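Local atomic coordinates of carbohydrate binding module (Uncultured bacterium, PDB entry 2W3J), a protein that probably binds uronic acid sugars as a calcium-containing, family 35 carbohydrate-binding module. Residues 65-69 with 80-85. Numbering follows the deposited sequence. Where two conformers were deposited one is given.
Sequences SARRA and TLDFPT
A69 and L81 form an antiparallel hydrogen-bonded pair where strand 69-73 begins and strand 76-81 ends, with A69 N to L81 O at 3.0 Å and L81 N to A69 O at 2.9 Å. The methyl of A69 turns to the buried face that L81 shares and meets the F83 ring, CB to CE2 at 3.8 Å. F83 CB and CD2 also lie against R67 O. I57, V95 and L110 close round the phenyl, and F59 meets it edge-to-face. Strands 69-73 and 76-81 form a hairpin in one sheet of the beta-sandwich characteristic of these modules; past its open end the chains run on side by side as loops. There F83, with positive phi and psi, turns its carbonyl to R67 N, a 3.0 Å bond whose donor sits above the carbonyl plane; N61 ND2 is a second donor to the same oxygen. The R67 side chain leads away, NH1 hydrogen-bonded to L118 O, close to a bound calcium ion. The other side, toward solvent, is looser and polar. The R68 chain bends at chi3 (64°), bringing NH1 to D82 OD1 at 2.8 Å in a salt bridge. This oxygen lies near the guanidinium plane; the guanidinium and carboxylate planes are turned 50° apart, and NH1 comes to the anti side of OD1 from somewhat out of the carboxylate plane. NH2 lies 3.5 Å from T80 CG2. With an alanine at D82, R68 would probably lose its charged mate and be freer to turn, and the A66 methyl, 3.6 Å from D82 OD1, would lose one of its neighbours.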
loop_
_atom_site.group_PDB
_atom_site.type_symbol
_atom_site.label_atom_id
_atom_site.label_comp_id
_atom_site.label_asym_id
_atom_site.label_seq_id
_atom_site.Cartn_x
_atom_site.Cartn_y
_atom_site.Cartn_z
ATOM N N SER A 65 4.565 -10.858 -14.625
ATOM C CA SER A 65 5.474 -9.733 -14.681
ATOM C C SER A 65 5.418 -8.865 -13.419
ATOM O O SER A 65 4.557 -9.071 -12.554
ATOM C CB SER A 65 5.164 -8.893 -15.906
ATOM O OG SER A 65 3.936 -8.206 -15.706
ATOM N N ALA A 66 6.338 -7.903 -13.329
ATOM C CA ALA A 66 6.304 -6.903 -12.257
ATOM C C ALA A 66 5.023 -6.100 -12.408
ATOM O O ALA A 66 4.434 -6.071 -13.492
ATOM C CB ALA A 66 7.551 -6.013 -12.314
ATOM N N ARG A 67 4.531 -5.504 -11.318
ATOM C CA ARG A 67 3.328 -4.689 -11.379
ATOM C C ARG A 67 3.659 -3.305 -10.869
ATOM O O ARG A 67 3.317 -2.922 -9.757
ATOM C CB ARG A 67 2.219 -5.312 -10.545
ATOM C CG ARG A 67 1.740 -6.617 -11.179
ATOM C CD ARG A 67 0.490 -7.154 -10.518
ATOM N NE ARG A 67 0.219 -8.509 -11.024
ATOM C CZ ARG A 67 -0.767 -9.273 -10.571
ATOM N NH1 ARG A 67 -1.595 -8.786 -9.652
ATOM N NH2 ARG A 67 -0.943 -10.510 -11.059
ATOM N N ARG A 68 4.352 -2.546 -11.704
ATOM C CA ARG A 68 4.824 -1.230 -11.280
ATOM C C ARG A 68 3.678 -0.344 -10.808
ATOM O O ARG A 68 2.589 -0.352 -11.372
ATOM C CB ARG A 68 5.646 -0.586 -12.411
ATOM C CG ARG A 68 6.911 -1.382 -12.712
ATOM C CD ARG A 68 7.850 -0.691 -13.733
ATOM N NE ARG A 68 8.399 0.580 -13.253
ATOM C CZ ARG A 68 9.488 0.682 -12.497
ATOM N NH1 ARG A 68 10.127 -0.411 -12.094
ATOM N NH2 ARG A 68 9.926 1.874 -12.127
ATOM N N ALA A 69 3.932 0.436 -9.746
ATOM C CA ALA A 69 2.907 1.321 -9.198
ATOM C C ALA A 69 3.580 2.520 -8.553
ATOM O O ALA A 69 4.683 2.412 -8.043
ATOM C CB ALA A 69 2.079 0.602 -8.127
ATOM N N THR A 80 8.126 5.498 -8.007
ATOM C CA THR A 80 7.514 4.336 -8.655
ATOM C C THR A 80 8.265 3.134 -8.191
ATOM O O THR A 80 9.489 3.132 -8.220
ATOM C CB THR A 80 7.577 4.422 -10.186
ATOM O OG1 THR A 80 6.804 5.549 -10.588
ATOM C CG2 THR A 80 6.954 3.151 -10.806
ATOM N N LEU A 81 7.531 2.126 -7.702
ATOM C CA LEU A 81 8.106 0.902 -7.192
ATOM C C LEU A 81 7.792 -0.211 -8.185
ATOM O O LEU A 81 6.774 -0.164 -8.858
ATOM C CB LEU A 81 7.496 0.539 -5.823
ATOM C CG LEU A 81 7.676 1.568 -4.696
ATOM C CD1 LEU A 81 7.062 1.069 -3.371
ATOM C CD2 LEU A 81 9.138 1.848 -4.539
ATOM N N ASP A 82 8.667 -1.195 -8.260
ATOM C CA ASP A 82 8.585 -2.244 -9.282
ATOM C C ASP A 82 7.538 -3.337 -8.945
ATOM O O ASP A 82 6.816 -3.793 -9.828
ATOM C CB ASP A 82 9.951 -2.905 -9.412
ATOM C CG ASP A 82 10.094 -3.721 -10.688
ATOM O OD1 ASP A 82 9.747 -3.196 -11.782
ATOM O OD2 ASP A 82 10.556 -4.903 -10.587
ATOM N N PHE A 83 7.508 -3.783 -7.676
ATOM C CA PHE A 83 6.659 -4.942 -7.301
ATOM C C PHE A 83 6.893 -6.163 -8.188
ATOM O O PHE A 83 6.014 -6.601 -8.925
ATOM C CB PHE A 83 5.179 -4.560 -7.324
ATOM C CG PHE A 83 4.805 -3.535 -6.292
ATOM C CD1 PHE A 83 4.516 -3.919 -4.970
ATOM C CD2 PHE A 83 4.725 -2.200 -6.629
ATOM C CE1 PHE A 83 4.142 -2.948 -4.001
ATOM C CE2 PHE A 83 4.389 -1.236 -5.667
ATOM C CZ PHE A 83 4.099 -1.617 -4.356
ATOM N N PRO A 84 8.101 -6.697 -8.134
ATOM C CA PRO A 84 8.497 -7.780 -9.005
ATOM C C PRO A 84 7.710 -9.037 -8.705
ATOM O O PRO A 84 7.208 -9.219 -7.575
ATOM C CB PRO A 84 9.953 -8.002 -8.628
ATOM C CG PRO A 84 10.063 -7.540 -7.212
ATOM C CD PRO A 84 9.177 -6.303 -7.212
ATOM N N THR A 85 7.611 -9.909 -9.703
ATOM C CA THR A 85 7.084 -11.239 -9.442
ATOM C C THR A 85 8.162 -12.201 -8.918
ATOM O O THR A 85 9.332 -12.136 -9.323
ATOM C CB THR A 85 6.437 -11.830 -10.687
ATOM O OG1 THR A 85 6.064 -13.179 -10.415
ATOM C CG2 THR A 85 7.432 -11.852 -11.871
#